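Local coordinates for protein acetyltransferase (Escherichia coli, PDB 7BYY) that acetylates aminoacyl-tRNAs as a toxin of the GNAT acetyltransferase family, probably with acetyl-CoA as the acetyl donor, at residues 16-21 and 54-59; 70-75 and 99-104; 81-86 and 156-161; 139-144 and 167-172. The protein carries 1 engineered substitution. One frame throughout, in Å; residues are numbered along the deposited sequence.

Contact 1 of 4, residues 16-21 and 54-59; sequences CNYQSD and CAAKAL
C16 and A58 face each other as an antiparallel hydrogen-bonded pair, and their backbones join strand 13-17 to strand 55-61. Strand 13-17 is an outermost strand of the mixed GNAT sheet within this chain, and 55-61 bonds onward to 67-79 (A55 with F73, K57 with C71). The A58 amide gives its hydrogen to C16 in a bond of 2.8 Å from A58 N to C16 O, and the return bond, C16 N to A58 O, measures 3.1 Å. N17 and K57 follow as the non-hydrogen-bonded pair, and Y18 N then reaches A56 O at 3.0 Å. This third bond approaches differently: the donor stands well above the carbonyl plane of A56, 44° out of it. The same oxygen also meets N17 CA, in a CA-H...O contact of 3.6 Å.

The polar side chains meet on the N17 face. K57, bent at its second and fourth torsions, brings its CE methylene to 3.2 Å from N17 OD1. Both side chains also touch H125 of helix 114-132.

Apolar contact lies on the other side, where Y18 CB sits 3.7 Å from A56 CB. With CG anti to the backbone N (chi1 170°), the Y18 ring leads away from strand 55-61 toward L45 and K46 of helix 35-50, and its hydroxyl is hydrogen-bonded with Q27 NE2 and I22 O.

The chemistry implies a strand pairing carried by three main-chain bonds: K57 meets the neutral N17 amide through its CE, with no hydrogen bond between the side chains, and the tyrosine spends its polar end elsewhere.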
# COMPACT_ATOMS: atom_id res chain seq x y z
N CYS A 16 -12.19 14.88 4.49
CA CYS A 16 -11.07 15.47 3.76
C CYS A 16 -9.80 14.69 4.04
O CYS A 16 -9.59 14.21 5.16
CB CYS A 16 -10.85 16.94 4.17
SG CYS A 16 -12.35 17.96 4.25
N ASN A 17 -8.97 14.55 3.01
CA ASN A 17 -7.59 14.13 3.22
C ASN A 17 -6.83 15.27 3.88
O ASN A 17 -6.71 16.35 3.30
CB ASN A 17 -6.94 13.75 1.89
CG ASN A 17 -7.24 12.33 1.48
OD1 ASN A 17 -8.19 12.07 0.74
ND2 ASN A 17 -6.42 11.39 1.95
N TYR A 18 -6.34 15.03 5.09
CA TYR A 18 -5.74 16.11 5.86
C TYR A 18 -4.51 16.67 5.16
O TYR A 18 -3.62 15.91 4.75
CB TYR A 18 -5.37 15.64 7.27
CG TYR A 18 -4.54 16.65 8.01
CD1 TYR A 18 -3.17 16.47 8.18
CD2 TYR A 18 -5.12 17.82 8.51
CE1 TYR A 18 -2.41 17.41 8.84
CE2 TYR A 18 -4.36 18.76 9.18
CZ TYR A 18 -3.00 18.55 9.34
OH TYR A 18 -2.24 19.48 10.00
N GLN A 19 -4.46 17.99 5.02
CA GLN A 19 -3.33 18.68 4.43
C GLN A 19 -2.42 19.18 5.55
O GLN A 19 -2.89 19.80 6.51
CB GLN A 19 -3.79 19.85 3.56
CG GLN A 19 -4.99 19.53 2.69
CD GLN A 19 -4.63 19.38 1.22
OE1 GLN A 19 -3.80 20.12 0.69
NE2 GLN A 19 -5.26 18.42 0.55
N SER A 20 -1.11 18.92 5.41
CA SER A 20 -0.17 19.26 6.47
C SER A 20 -0.05 20.76 6.70
O SER A 20 0.37 21.18 7.78
CB SER A 20 1.21 18.68 6.15
OG SER A 20 1.51 18.80 4.77
N ASP A 21 -0.40 21.59 5.71
CA ASP A 21 -0.30 23.04 5.84
C ASP A 21 -1.59 23.68 6.34
O ASP A 21 -1.72 24.90 6.29
CB ASP A 21 0.10 23.66 4.50
CG ASP A 21 -0.66 23.07 3.32
OD1 ASP A 21 -0.92 21.85 3.33
OD2 ASP A 21 -1.00 23.84 2.39
N CYS A 54 2.51 8.57 7.18
CA CYS A 54 1.14 8.07 7.19
C CYS A 54 0.29 9.02 6.36
O CYS A 54 0.71 10.12 6.01
CB CYS A 54 0.59 7.97 8.62
SG CYS A 54 0.37 9.57 9.46
N ALA A 55 -0.92 8.56 6.04
CA ALA A 55 -1.96 9.41 5.50
C ALA A 55 -3.04 9.61 6.56
O ALA A 55 -3.23 8.77 7.43
CB ALA A 55 -2.58 8.81 4.24
N ALA A 56 -3.74 10.74 6.47
CA ALA A 56 -4.72 11.13 7.47
C ALA A 56 -6.05 11.46 6.81
O ALA A 56 -6.09 12.13 5.78
CB ALA A 56 -4.23 12.32 8.29
N LYS A 57 -7.13 10.99 7.43
CA LYS A 57 -8.49 11.33 7.04
C LYS A 57 -9.12 12.15 8.15
O LYS A 57 -9.08 11.76 9.32
CB LYS A 57 -9.32 10.07 6.78
CG LYS A 57 -9.41 9.69 5.31
CD LYS A 57 -10.29 10.67 4.55
CE LYS A 57 -9.90 10.73 3.08
NZ LYS A 57 -9.67 9.36 2.54
N ALA A 58 -9.71 13.29 7.78
CA ALA A 58 -10.25 14.23 8.75
C ALA A 58 -11.76 14.34 8.60
O ALA A 58 -12.32 14.19 7.51
CB ALA A 58 -9.62 15.62 8.58
N LEU A 59 -12.42 14.61 9.73
CA LEU A 59 -13.84 14.93 9.77
C LEU A 59 -13.98 16.38 10.21
O LEU A 59 -13.75 16.70 11.38
CB LEU A 59 -14.60 13.99 10.71
CG LEU A 59 -15.27 12.79 10.05
CD1 LEU A 59 -16.35 12.23 10.96
CD2 LEU A 59 -15.83 13.18 8.70

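Contact 2 of 4, residues 70-75 and 99-104; sequences ICTFTA and RLVMLG
T74 and R99 run side by side, pointing the same way from an antiparallel hydrogen-bonded pair. The R99 chain is extended through its first two torsions and bends at the third (chi3 46°), which carries R99 NH2 to T74 OG1 at 3.2 Å. That oxygen lies at the guanidinium edge, 17° out of its plane, and T74 OG1 in turn donates to A75 O. V101 CG1 covers one guanidinium face, offset toward the rim, and the group also makes a cation-pi contact with Y76.

Between T72 and F73 the register slips by one residue: two residues, V101 and M102, stand opposite the single T72, which makes this a classic beta bulge. T72 O accepts from V101 N at 3.1 Å and only weakly from M102 N at 3.4 Å. The T72 and V101 side chains cross at about a right angle, with OG1 against V101 CG2, while M102 lies alongside T72, pointing the same way.

On the other face, L100 CD1 reaches C71 SG at 3.4 Å and F73 CB at 4.3 Å. F73 CG sits between its backbone N and carbonyl carbon (chi1 49°), and the ring leads away from 99-104 to meet the rings of F122 and H125.

A bulge in this strand is a recurring feature of GNAT enzymes, where it lies by the acetyl-CoA site. C71, L100 and L103 pack on helix 114-132, I70, T72 and M102 meet helix 35-50, and L100 and L103 touch helix 147-151. Strand 55-61 flanks 70-75, and Y139 of strand 137-142 bonds to L100.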
# COMPACT_ATOMS: atom_id res chain seq x y z
N ILE A 70 -10.16 12.29 13.53
CA ILE A 70 -8.95 12.07 12.75
C ILE A 70 -8.77 10.57 12.55
O ILE A 70 -9.33 9.75 13.29
CB ILE A 70 -7.69 12.67 13.42
CG1 ILE A 70 -6.64 13.03 12.37
CG2 ILE A 70 -7.12 11.72 14.45
CD1 ILE A 70 -7.06 14.15 11.45
N CYS A 71 -7.99 10.21 11.54
CA CYS A 71 -7.78 8.81 11.21
C CYS A 71 -6.50 8.69 10.39
O CYS A 71 -6.46 9.13 9.24
CB CYS A 71 -8.97 8.26 10.43
SG CYS A 71 -8.65 6.68 9.67
N THR A 72 -5.46 8.09 10.98
CA THR A 72 -4.18 7.94 10.31
C THR A 72 -3.91 6.47 10.02
O THR A 72 -4.29 5.58 10.78
CB THR A 72 -3.03 8.51 11.15
OG1 THR A 72 -3.02 7.88 12.44
CG2 THR A 72 -3.20 10.01 11.33
N PHE A 73 -3.22 6.22 8.90
CA PHE A 73 -3.00 4.86 8.43
C PHE A 73 -1.74 4.82 7.58
O PHE A 73 -1.37 5.82 6.96
CB PHE A 73 -4.21 4.35 7.64
CG PHE A 73 -4.68 5.32 6.59
CD1 PHE A 73 -5.55 6.35 6.91
CD2 PHE A 73 -4.27 5.19 5.27
CE1 PHE A 73 -5.99 7.24 5.95
CE2 PHE A 73 -4.71 6.07 4.30
CZ PHE A 73 -5.57 7.10 4.64
N THR A 74 -1.09 3.66 7.57
CA THR A 74 0.15 3.44 6.83
C THR A 74 0.04 2.14 6.04
O THR A 74 -0.97 1.44 6.08
CB THR A 74 1.37 3.38 7.76
OG1 THR A 74 1.40 2.11 8.43
CG2 THR A 74 1.32 4.49 8.80
N ALA A 75 1.11 1.80 5.33
CA ALA A 75 1.24 0.50 4.71
C ALA A 75 1.96 -0.45 5.66
O ALA A 75 2.82 -0.04 6.44
CB ALA A 75 2.01 0.59 3.38
N ARG A 99 -2.64 -0.76 7.56
CA ARG A 99 -2.77 -0.71 9.01
C ARG A 99 -3.46 0.58 9.43
O ARG A 99 -3.07 1.67 9.01
CB ARG A 99 -1.41 -0.81 9.70
CG ARG A 99 -1.51 -0.67 11.21
CD ARG A 99 -0.18 -0.82 11.90
NE ARG A 99 0.87 -0.06 11.22
CZ ARG A 99 1.98 0.36 11.81
NH1 ARG A 99 2.19 0.10 13.10
NH2 ARG A 99 2.88 1.04 11.11
N LEU A 100 -4.50 0.44 10.25
CA LEU A 100 -5.14 1.58 10.90
C LEU A 100 -4.42 1.80 12.23
O LEU A 100 -4.51 0.98 13.14
CB LEU A 100 -6.63 1.31 11.11
CG LEU A 100 -7.48 2.52 11.52
CD1 LEU A 100 -7.42 3.57 10.44
CD2 LEU A 100 -8.91 2.10 11.79
N VAL A 101 -3.70 2.91 12.33
CA VAL A 101 -2.88 3.16 13.52
C VAL A 101 -3.55 4.10 14.51
O VAL A 101 -3.18 4.09 15.70
CB VAL A 101 -1.49 3.69 13.13
CG1 VAL A 101 -0.93 2.89 11.96
CG2 VAL A 101 -1.54 5.16 12.78
N MET A 102 -4.54 4.89 14.08
CA MET A 102 -5.19 5.82 14.99
C MET A 102 -6.54 6.22 14.41
O MET A 102 -6.66 6.44 13.20
CB MET A 102 -4.34 7.07 15.22
CG MET A 102 -3.65 7.11 16.56
SD MET A 102 -2.54 8.51 16.72
CE MET A 102 -1.34 8.12 15.45
N LEU A 103 -7.54 6.29 15.28
CA LEU A 103 -8.83 6.86 14.90
C LEU A 103 -9.48 7.38 16.17
O LEU A 103 -9.87 6.59 17.04
CB LEU A 103 -9.71 5.84 14.19
CG LEU A 103 -11.22 6.09 14.20
CD1 LEU A 103 -11.56 7.34 13.41
CD2 LEU A 103 -11.96 4.90 13.63
N GLY A 104 -9.59 8.69 16.28
CA GLY A 104 -10.18 9.32 17.45
C GLY A 104 -11.21 10.35 17.06
O GLY A 104 -11.05 11.07 16.07

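Contact 3 of 4, residues 81-86 and 156-161; sequences QRVSGV and VQLSAT
No backbone bond joins V83 and V86 to V156 and L158; the loop 81-86 instead closes on itself through V86 N to V83 O, 2.8 Å, with S84 and G85 at the corners of a type II turn, while L158 CA stays 7.0 Å from V83 CA. The contact is therefore made by side chains and one carbonyl. V86 and V156 reach toward each other tip to tip, with V86 CG1 3.7 Å from V156 CG1. The other V86 branch is crossed at about a right angle by L158, whose CD2 comes to 3.7 Å from V86 CG2. V86 divides its methyls in this way because CG1 stands anti to the backbone N (chi1 -177°) and CG2 beside it. L158 CD2 also lies 3.4 Å from R82 O, and it grazes V83 CG2 at 4.5 Å.

V86 and L158 both press on F171, and L158 touches Y139, so the small apolar patch continues onto the sheet. Strand 156-157, one of the two outermost strands of the sheet within this chain, is bonded to 168-173, and the loop connects strands 67-79 and 94-105. The arrangement is that of a connecting loop folded over the edge of a GNAT sheet.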
# COMPACT_ATOMS: atom_id res chain seq x y z
N GLN A 81 1.16 -16.41 9.69
CA GLN A 81 0.84 -17.08 10.95
C GLN A 81 -0.08 -16.23 11.82
O GLN A 81 -0.99 -16.76 12.46
CB GLN A 81 2.13 -17.42 11.70
CG GLN A 81 3.28 -17.97 10.84
CD GLN A 81 2.85 -19.07 9.88
OE1 GLN A 81 3.29 -19.11 8.73
NE2 GLN A 81 2.03 -20.00 10.37
N ARG A 82 0.15 -14.92 11.87
CA ARG A 82 -0.63 -14.04 12.73
C ARG A 82 -2.08 -13.89 12.27
O ARG A 82 -2.88 -13.28 12.98
CB ARG A 82 0.03 -12.67 12.81
CG ARG A 82 1.53 -12.73 13.07
CD ARG A 82 2.25 -11.52 12.50
NE ARG A 82 2.04 -10.33 13.32
CZ ARG A 82 2.67 -9.18 13.13
NH1 ARG A 82 3.55 -9.06 12.14
NH2 ARG A 82 2.42 -8.14 13.92
N VAL A 83 -2.43 -14.44 11.11
CA VAL A 83 -3.77 -14.29 10.55
C VAL A 83 -4.44 -15.63 10.29
O VAL A 83 -5.68 -15.68 10.21
CB VAL A 83 -3.73 -13.42 9.27
CG1 VAL A 83 -4.86 -13.73 8.32
CG2 VAL A 83 -3.75 -11.94 9.66
N SER A 84 -3.69 -16.73 10.25
CA SER A 84 -4.25 -18.08 10.09
C SER A 84 -5.43 -18.29 11.03
O SER A 84 -5.34 -18.07 12.24
CB SER A 84 -3.17 -19.13 10.37
OG SER A 84 -3.12 -19.47 11.75
N GLY A 85 -6.55 -18.73 10.45
CA GLY A 85 -7.82 -18.73 11.13
C GLY A 85 -8.75 -17.62 10.70
O GLY A 85 -9.94 -17.66 11.04
N VAL A 86 -8.25 -16.63 9.96
CA VAL A 86 -9.05 -15.53 9.43
C VAL A 86 -8.99 -15.46 7.91
O VAL A 86 -10.02 -15.34 7.24
CB VAL A 86 -8.64 -14.18 10.06
CG1 VAL A 86 -9.54 -13.07 9.55
CG2 VAL A 86 -8.69 -14.26 11.58
N VAL A 156 -12.20 -8.97 13.56
CA VAL A 156 -12.07 -10.15 14.41
C VAL A 156 -10.76 -10.05 15.17
O VAL A 156 -9.71 -9.76 14.59
CB VAL A 156 -12.14 -11.45 13.58
CG1 VAL A 156 -11.24 -11.36 12.36
CG2 VAL A 156 -11.76 -12.65 14.43
N GLN A 157 -10.82 -10.28 16.48
CA GLN A 157 -9.63 -10.20 17.31
C GLN A 157 -8.75 -11.42 17.08
O GLN A 157 -9.23 -12.56 17.03
CB GLN A 157 -10.00 -10.07 18.78
CG GLN A 157 -8.82 -9.83 19.70
CD GLN A 157 -9.23 -9.43 21.10
OE1 GLN A 157 -10.37 -9.00 21.32
NE2 GLN A 157 -8.32 -9.58 22.05
N LEU A 158 -7.44 -11.19 16.96
CA LEU A 158 -6.49 -12.26 16.68
C LEU A 158 -5.84 -12.84 17.93
O LEU A 158 -5.43 -14.00 17.91
CB LEU A 158 -5.40 -11.75 15.73
CG LEU A 158 -5.89 -11.20 14.39
CD1 LEU A 158 -4.91 -10.18 13.82
CD2 LEU A 158 -6.14 -12.33 13.40
N SER A 159 -5.76 -12.07 19.01
CA SER A 159 -5.11 -12.53 20.22
C SER A 159 -5.58 -11.67 21.39
O SER A 159 -5.99 -10.53 21.21
CB SER A 159 -3.58 -12.47 20.09
OG SER A 159 -2.94 -13.01 21.24
N ALA A 160 -5.52 -12.25 22.59
CA ALA A 160 -5.87 -11.54 23.81
C ALA A 160 -4.66 -10.91 24.49
O ALA A 160 -4.81 -10.33 25.57
CB ALA A 160 -6.58 -12.48 24.79
N THR A 161 -3.49 -10.98 23.85
CA THR A 161 -2.26 -10.43 24.48
C THR A 161 -1.92 -9.06 23.88
O THR A 161 -1.69 -8.98 22.67
CB THR A 161 -1.08 -11.39 24.30
OG1 THR A 161 -1.58 -12.73 24.36
CG2 THR A 161 0.01 -11.19 25.33

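Contact 4 of 4, residues 139-144 and 167-172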
# COMPACT_ATOMS: atom_id res chain seq x y z
N TYR A 139 -5.44 -4.08 9.22
CA TYR A 139 -4.95 -4.52 10.52
C TYR A 139 -4.91 -3.33 11.47
O TYR A 139 -4.68 -2.19 11.05
CB TYR A 139 -3.56 -5.15 10.38
CG TYR A 139 -2.88 -5.46 11.69
CD1 TYR A 139 -2.02 -4.54 12.29
CD2 TYR A 139 -3.07 -6.68 12.33
CE1 TYR A 139 -1.39 -4.82 13.49
CE2 TYR A 139 -2.44 -6.97 13.52
CZ TYR A 139 -1.60 -6.04 14.10
OH TYR A 139 -0.97 -6.32 15.29
N LEU A 140 -5.14 -3.59 12.75
CA LEU A 140 -5.07 -2.54 13.75
C LEU A 140 -4.75 -3.15 15.11
O LEU A 140 -4.88 -4.36 15.32
CB LEU A 140 -6.37 -1.72 13.81
CG LEU A 140 -7.71 -2.41 14.08
CD1 LEU A 140 -7.96 -2.59 15.57
CD2 LEU A 140 -8.82 -1.58 13.46
N ASP A 141 -4.35 -2.28 16.03
CA ASP A 141 -4.06 -2.65 17.42
C ASP A 141 -5.00 -1.84 18.30
O ASP A 141 -4.74 -0.66 18.57
CB ASP A 141 -2.59 -2.40 17.74
CG ASP A 141 -1.69 -3.55 17.34
OD1 ASP A 141 -1.84 -4.65 17.92
OD2 ASP A 141 -0.83 -3.36 16.46
N ALA A 142 -6.09 -2.46 18.74
CA ALA A 142 -7.20 -1.75 19.36
C ALA A 142 -6.97 -1.55 20.85
O ALA A 142 -6.68 -2.50 21.58
CB ALA A 142 -8.51 -2.49 19.13
N ASP A 143 -7.12 -0.31 21.31
CA ASP A 143 -7.15 -0.03 22.73
C ASP A 143 -8.36 -0.73 23.36
O ASP A 143 -9.41 -0.84 22.71
CB ASP A 143 -7.22 1.48 22.98
CG ASP A 143 -6.88 1.86 24.40
OD1 ASP A 143 -7.76 1.75 25.28
OD2 ASP A 143 -5.72 2.27 24.65
N PRO A 144 -8.24 -1.21 24.60
CA PRO A 144 -9.40 -1.88 25.24
C PRO A 144 -10.67 -1.06 25.23
O PRO A 144 -11.77 -1.64 25.14
CB PRO A 144 -8.90 -2.13 26.67
CG PRO A 144 -7.44 -2.28 26.52
CD PRO A 144 -7.03 -1.33 25.42
N ALA A 167 -3.37 -2.44 23.65
CA ALA A 167 -3.83 -2.74 22.27
C ALA A 167 -3.66 -4.23 21.92
O ALA A 167 -2.62 -4.81 22.26
CB ALA A 167 -3.10 -1.86 21.29
N VAL A 168 -4.68 -4.77 21.25
CA VAL A 168 -4.78 -6.15 20.78
C VAL A 168 -4.86 -6.15 19.26
O VAL A 168 -5.43 -5.21 18.67
CB VAL A 168 -5.99 -6.87 21.40
CG1 VAL A 168 -5.72 -7.22 22.86
CG2 VAL A 168 -7.25 -6.03 21.26
N PRO A 169 -4.33 -7.16 18.58
CA PRO A 169 -4.41 -7.18 17.11
C PRO A 169 -5.81 -7.56 16.64
O PRO A 169 -6.43 -8.49 17.16
CB PRO A 169 -3.38 -8.24 16.71
CG PRO A 169 -3.33 -9.16 17.88
CD PRO A 169 -3.55 -8.30 19.10
N MET A 170 -6.29 -6.83 15.64
CA MET A 170 -7.58 -7.10 15.02
C MET A 170 -7.43 -6.99 13.51
O MET A 170 -6.59 -6.24 13.01
CB MET A 170 -8.68 -6.14 15.53
CG MET A 170 -8.80 -6.08 17.05
SD MET A 170 -10.33 -5.29 17.60
CE MET A 170 -11.54 -6.56 17.20
N PHE A 171 -8.26 -7.74 12.79
CA PHE A 171 -8.13 -7.85 11.34
C PHE A 171 -9.51 -7.87 10.70
O PHE A 171 -10.47 -8.40 11.25
CB PHE A 171 -7.36 -9.12 10.94
CG PHE A 171 -7.11 -9.25 9.46
CD1 PHE A 171 -6.08 -8.56 8.85
CD2 PHE A 171 -7.92 -10.07 8.68
CE1 PHE A 171 -5.85 -8.68 7.49
CE2 PHE A 171 -7.69 -10.19 7.32
CZ PHE A 171 -6.66 -9.50 6.73
N LEU A 172 -9.59 -7.27 9.51
CA LEU A 172 -10.82 -7.27 8.71
C LEU A 172 -10.43 -7.47 7.25
O LEU A 172 -9.77 -6.61 6.66
CB LEU A 172 -11.59 -5.96 8.89
CG LEU A 172 -12.91 -5.84 8.12
CD1 LEU A 172 -13.86 -6.97 8.51
CD2 LEU A 172 -13.54 -4.48 8.37
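L140 and M170 pair in the antiparallel ladder between strands 137-142 and 168-173, which is typical of the GNAT fold: the last strand inserts beside 137-142 and has 156-157 on its far side. The axes approach to 4.5 Å, with 145° between the strand directions, so the pairing is markedly twisted. Four backbone bonds hold it, from L140 N to M170 O (3.0 Å) and back, and from A142 N to V168 O (2.8 Å) and back.

The packed part is the face of L140, A142, V168 and M170. L140 CD1 approaches M170 CB to 3.6 Å, its CG held between the backbone N and the carbonyl carbon (chi1 57°). M170 passes obliquely over L140 and sets SD 3.7 Å from A142 CB. Y150 of helix 147-151 covers L140 and A142, and I147 covers V168 and M170.

The loose, solvent side is the end at D143 and P144, where P144 is exposed and D143 OD1 bonds to A145 N. A167, despite its weak order, still packs its CB 3.6 Å from D141 CB, just past the last bonded pair, A142 with V168. On the opposite face, D141 and P169 are partly exposed. P169 nevertheless finds Y139 beside it, the two side chains pointing the same way: P169 CB lies 3.6 Å from Y139 CE2 and 3.4 Å from Y139 OH.

All four contacts reach one mixed sheet, contact 3 through strand 156-157 and a loop. Contact 1 joins its first two strands and contact 2 the third and fourth, with centres about 11 Å apart and bonds between neighbouring strands 55-61 and 67-79. Contact 4 lies as far again from contact 2, through parallel strands 94-105 and 137-142, and contact 3 is about 10 Å from contact 4. Contacts 1 and 3, centres about 30 Å apart, occupy opposite sides of the chain's centre. Along the sequence contact 1 closes first, while contact 3 crosses both 2 and 4, so that the loop between strands 67-79 and 94-105 packs against strand 156-157 at the far edge. Contacts 1 and 2 also touch the second subunit.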